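Local coordinates for 'Carboxyl esterase 2 (Tuber melanosporum Mel28, PDB 5MIF), which probably hydrolyses carboxylic esters as an archaeal-like carboxylesterase of the alpha/beta hydrolase fold, at residues A[217-229]-A[257-269]. Residues are numbered along the deposited sequence; the frame is centred on the assembly and turned at random.
Sequences IYPATDLACESAT and SRLEDVASPGRAS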
loop_
_atom_site.group_PDB
_atom_site.type_symbol
_atom_site.label_atom_id
_atom_site.label_comp_id
_atom_site.label_asym_id
_atom_site.label_seq_id
_atom_site.Cartn_x
_atom_site.Cartn_y
_atom_site.Cartn_z
ATOM N N ILE A 217 0.497 1.174 -12.276
ATOM C CA ILE A 217 -0.284 2.118 -11.487
ATOM C C ILE A 217 -1.618 2.382 -12.210
ATOM O O ILE A 217 -1.600 2.922 -13.307
ATOM C CB ILE A 217 0.502 3.448 -11.293
ATOM C CG1 ILE A 217 1.938 3.175 -10.858
ATOM C CG2 ILE A 217 -0.185 4.375 -10.304
ATOM C CD1 ILE A 217 2.812 4.432 -10.874
ATOM N N TYR A 218 -2.745 2.015 -11.590
ATOM C CA TYR A 218 -4.091 2.055 -12.201
ATOM C C TYR A 218 -4.038 1.795 -13.703
ATOM O O TYR A 218 -4.432 2.645 -14.507
ATOM C CB TYR A 218 -4.845 3.377 -11.912
ATOM C CG TYR A 218 -3.997 4.627 -11.780
ATOM C CD1 TYR A 218 -3.434 5.244 -12.901
ATOM C CD2 TYR A 218 -3.782 5.208 -10.531
ATOM C CE1 TYR A 218 -2.666 6.383 -12.771
ATOM C CE2 TYR A 218 -3.024 6.362 -10.397
ATOM C CZ TYR A 218 -2.467 6.934 -11.514
ATOM O OH TYR A 218 -1.707 8.060 -11.359
ATOM N N PRO A 219 -3.510 0.628 -14.087
ATOM C CA PRO A 219 -3.243 0.370 -15.500
ATOM C C PRO A 219 -4.514 0.119 -16.279
ATOM O O PRO A 219 -5.497 -0.367 -15.711
ATOM C CB PRO A 219 -2.388 -0.893 -15.466
ATOM C CG PRO A 219 -2.903 -1.626 -14.279
ATOM C CD PRO A 219 -3.263 -0.567 -13.261
ATOM N N ALA A 220 -4.496 0.482 -17.561
ATOM C CA ALA A 220 -5.479 -0.023 -18.515
ATOM C C ALA A 220 -4.973 -1.383 -18.965
ATOM O O ALA A 220 -3.830 -1.508 -19.397
ATOM C CB ALA A 220 -5.647 0.936 -19.704
ATOM N N THR A 221 -5.801 -2.407 -18.839
ATOM C CA THR A 221 -5.371 -3.747 -19.202
ATOM C C THR A 221 -6.289 -4.357 -20.246
ATOM O O THR A 221 -5.919 -5.313 -20.929
ATOM C CB THR A 221 -5.337 -4.667 -17.972
ATOM O OG1 THR A 221 -6.641 -4.692 -17.382
ATOM C CG2 THR A 221 -4.357 -4.153 -16.945
ATOM N N ASP A 222 -7.482 -3.787 -20.373
ATOM C CA ASP A 222 -8.489 -4.316 -21.293
ATOM C C ASP A 222 -9.198 -3.161 -21.989
ATOM O O ASP A 222 -9.978 -2.440 -21.370
ATOM C CB ASP A 222 -9.492 -5.198 -20.540
ATOM C CG ASP A 222 -10.373 -6.025 -21.470
ATOM O OD1 ASP A 222 -10.493 -5.680 -22.666
ATOM O OD2 ASP A 222 -10.938 -7.036 -21.006
ATOM N N LEU A 223 -8.894 -2.964 -23.269
ATOM C CA LEU A 223 -9.454 -1.840 -24.011
ATOM C C LEU A 223 -10.769 -2.212 -24.696
ATOM O O LEU A 223 -11.477 -1.345 -25.209
ATOM C CB LEU A 223 -8.453 -1.330 -25.049
ATOM C CG LEU A 223 -7.406 -0.312 -24.579
ATOM C CD1 LEU A 223 -6.559 -0.842 -23.422
ATOM C CD2 LEU A 223 -6.518 0.113 -25.724
ATOM N N ALA A 224 -11.079 -3.504 -24.718
ATOM C CA ALA A 224 -12.224 -4.004 -25.471
ATOM C C ALA A 224 -13.482 -4.035 -24.625
ATOM O O ALA A 224 -14.548 -3.618 -25.066
ATOM C CB ALA A 224 -11.933 -5.389 -26.012
ATOM N N CYS A 225 -13.352 -4.530 -23.401
ATOM C CA CYS A 225 -14.511 -4.750 -22.561
ATOM C C CYS A 225 -14.627 -3.692 -21.483
ATOM O O CYS A 225 -13.641 -3.087 -21.055
ATOM C CB CYS A 225 -14.466 -6.149 -21.942
ATOM S SG CYS A 225 -14.835 -7.454 -23.150
ATOM N N GLU A 226 -15.863 -3.450 -21.081
ATOM C CA GLU A 226 -16.152 -2.608 -19.945
ATOM C C GLU A 226 -16.355 -3.481 -18.723
ATOM O O GLU A 226 -16.858 -4.607 -18.825
ATOM C CB GLU A 226 -17.366 -1.750 -20.238
ATOM C CG GLU A 226 -17.162 -0.957 -21.505
ATOM C CD GLU A 226 -18.078 0.221 -21.607
ATOM O OE1 GLU A 226 -19.205 0.138 -21.074
ATOM O OE2 GLU A 226 -17.664 1.228 -22.217
ATOM N N SER A 227 -15.915 -2.975 -17.580
ATOM C CA SER A 227 -15.950 -3.739 -16.345
ATOM C C SER A 227 -16.909 -3.085 -15.365
ATOM O O SER A 227 -17.422 -1.994 -15.628
ATOM C CB SER A 227 -14.542 -3.853 -15.753
ATOM O OG SER A 227 -13.918 -2.580 -15.695
ATOM N N ALA A 228 -17.158 -3.772 -14.252
ATOM C CA ALA A 228 -18.116 -3.335 -13.238
ATOM C C ALA A 228 -17.920 -1.877 -12.797
ATOM O O ALA A 228 -18.895 -1.141 -12.632
ATOM C CB ALA A 228 -18.049 -4.266 -12.025
ATOM N N THR A 229 -16.672 -1.457 -12.601
ATOM C CA THR A 229 -16.435 -0.108 -12.093
ATOM C C THR A 229 -16.684 0.991 -13.139
ATOM O O THR A 229 -16.789 2.162 -12.771
ATOM C CB THR A 229 -15.002 0.056 -11.537
ATOM O OG1 THR A 229 -14.052 -0.396 -12.506
ATOM C CG2 THR A 229 -14.828 -0.736 -10.239
ATOM N N SER A 257 -8.946 -4.354 -32.852
ATOM C CA SER A 257 -7.595 -4.283 -32.313
ATOM C C SER A 257 -7.610 -4.471 -30.808
ATOM O O SER A 257 -6.687 -5.054 -30.241
ATOM C CB SER A 257 -6.942 -2.943 -32.649
ATOM O OG SER A 257 -6.949 -2.705 -34.040
ATOM N N ARG A 258 -8.676 -3.995 -30.174
ATOM C CA ARG A 258 -8.779 -4.006 -28.723
ATOM C C ARG A 258 -8.823 -5.411 -28.128
ATOM O O ARG A 258 -8.581 -5.589 -26.932
ATOM C CB ARG A 258 -10.013 -3.222 -28.297
ATOM C CG ARG A 258 -9.980 -1.788 -28.775
ATOM C CD ARG A 258 -11.298 -1.097 -28.568
ATOM N NE ARG A 258 -11.355 0.137 -29.336
ATOM C CZ ARG A 258 -12.444 0.883 -29.481
ATOM N NH1 ARG A 258 -13.578 0.527 -28.898
ATOM N NH2 ARG A 258 -12.396 1.990 -30.213
ATOM N N LEU A 259 -9.116 -6.405 -28.961
ATOM C CA LEU A 259 -9.210 -7.783 -28.493
ATOM C C LEU A 259 -7.857 -8.469 -28.479
ATOM O O LEU A 259 -7.693 -9.517 -27.851
ATOM C CB LEU A 259 -10.179 -8.582 -29.368
ATOM C CG LEU A 259 -11.644 -8.140 -29.346
ATOM C CD1 LEU A 259 -12.435 -8.897 -30.388
ATOM C CD2 LEU A 259 -12.257 -8.319 -27.967
ATOM N N GLU A 260 -6.887 -7.881 -29.175
ATOM C CA GLU A 260 -5.549 -8.453 -29.246
ATOM C C GLU A 260 -4.828 -8.347 -27.911
ATOM O O GLU A 260 -5.000 -7.372 -27.180
ATOM C CB GLU A 260 -4.735 -7.762 -30.337
ATOM C CG GLU A 260 -5.318 -7.946 -31.731
ATOM C CD GLU A 260 -4.564 -7.170 -32.794
ATOM O OE1 GLU A 260 -3.420 -6.736 -32.535
ATOM O OE2 GLU A 260 -5.123 -6.987 -33.889
ATOM N N ASP A 261 -4.032 -9.358 -27.587
ATOM C CA ASP A 261 -3.346 -9.375 -26.306
ATOM C C ASP A 261 -2.299 -8.249 -26.223
ATOM O O ASP A 261 -2.086 -7.690 -25.156
ATOM C CB ASP A 261 -2.712 -10.748 -26.055
ATOM C CG ASP A 261 -1.829 -11.208 -27.203
ATOM O OD1 ASP A 261 -1.776 -10.503 -28.229
ATOM O OD2 ASP A 261 -1.197 -12.280 -27.078
ATOM N N VAL A 262 -1.672 -7.893 -27.345
ATOM C CA VAL A 262 -0.690 -6.812 -27.328
ATOM C C VAL A 262 -1.353 -5.486 -26.945
ATOM O O VAL A 262 -0.772 -4.698 -26.204
ATOM C CB VAL A 262 0.027 -6.667 -28.692
ATOM C CG1 VAL A 262 0.963 -5.448 -28.695
ATOM C CG2 VAL A 262 0.797 -7.938 -29.007
ATOM N N ALA A 263 -2.579 -5.256 -27.407
ATOM C CA ALA A 263 -3.333 -4.057 -27.018
ATOM C C ALA A 263 -3.869 -4.157 -25.592
ATOM O O ALA A 263 -3.866 -3.184 -24.830
ATOM C CB ALA A 263 -4.493 -3.820 -27.984
ATOM N N SER A 264 -4.358 -5.342 -25.258
ATOM C CA SER A 264 -5.032 -5.579 -23.995
ATOM C C SER A 264 -4.417 -6.782 -23.299
ATOM O O SER A 264 -4.914 -7.895 -23.436
ATOM C CB SER A 264 -6.526 -5.797 -24.239
ATOM O OG SER A 264 -7.116 -4.648 -24.829
ATOM N N PRO A 265 -3.318 -6.568 -22.559
ATOM C CA PRO A 265 -2.590 -7.703 -21.970
ATOM C C PRO A 265 -3.413 -8.477 -20.954
ATOM O O PRO A 265 -3.051 -9.609 -20.623
ATOM C CB PRO A 265 -1.374 -7.039 -21.324
ATOM C CG PRO A 265 -1.155 -5.816 -22.165
ATOM C CD PRO A 265 -2.550 -5.317 -22.454
ATOM N N GLY A 266 -4.494 -7.872 -20.467
ATOM C CA GLY A 266 -5.458 -8.571 -19.637
ATOM C C GLY A 266 -6.107 -9.759 -20.336
ATOM O O GLY A 266 -6.687 -10.629 -19.682
ATOM N N ARG A 267 -6.023 -9.778 -21.667
ATOM C CA ARG A 267 -6.625 -10.829 -22.479
ATOM C C ARG A 267 -5.584 -11.805 -23.004
ATOM O O ARG A 267 -5.888 -12.648 -23.849
ATOM C CB ARG A 267 -7.392 -10.215 -23.656
ATOM C CG ARG A 267 -8.411 -9.167 -23.239
ATOM C CD ARG A 267 -9.121 -8.565 -24.445
ATOM N NE ARG A 267 -10.174 -9.457 -24.910
ATOM C CZ ARG A 267 -11.386 -9.539 -24.371
ATOM N NH1 ARG A 267 -11.725 -8.753 -23.354
ATOM N NH2 ARG A 267 -12.262 -10.405 -24.862
ATOM N N ALA A 268 -4.357 -11.698 -22.507
ATOM C CA ALA A 268 -3.303 -12.591 -22.955
ATOM C C ALA A 268 -3.595 -14.004 -22.465
ATOM O O ALA A 268 -4.446 -14.201 -21.598
ATOM C CB ALA A 268 -1.944 -12.112 -22.469
ATOM N N SER A 269 -2.906 -14.986 -23.030
ATOM C CA SER A 269 -3.110 -16.371 -22.631
ATOM C C SER A 269 -2.528 -16.661 -21.248
ATOM O O SER A 269 -1.616 -15.960 -20.783
ATOM C CB SER A 269 -2.485 -17.321 -23.646
ATOM O OG SER A 269 -1.074 -17.320 -23.523
#
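Asp222 meets Arg267 in a salt bridge, its OD2 lying 3.0 Å from Arg267 NH1, at the edge of the guanidinium; both hydrogen bonds within it, to OD2 and OD1, are weak, and the carboxylate and guanidinium planes stand 61° apart. Arg267 gets there by bending its chain at chi3 (80°), which also brings NH1 close to Cys225 SG and lays one guanidinium face over Ala224 CB. Ser264 OG works both ways: it takes a nearly straight bond from Leu223 N (2.9 Å, 172°) and donates to Arg258 O at 2.7 Å. Gly266 N hydrogen-bonds to Thr221 O at 3.0 Å, where a side chain would point into the carbonyl. Beside the salt bridge, Ala224 CB packs against Leu259 CD2. Arg258 CD lies 3.4 Å from Leu223 O, and its NH2 hydrogen-bonds to Thr252 O. Asp222 OD1 shapes its own loop, accepting Ala224 N on the anti side (an Asx turn) and Cys225 N from above the carboxylate plane (an Asx motif). With alanine in place of Asp222, Arg267 is likely to lose its acidic mate across the contact, and both amides their shared acceptor. Strand 213-217, parallel in the central alpha/beta hydrolase sheet, leads into this loop; Pro265 touches helix 191-206 and Thr221 helix 290-302.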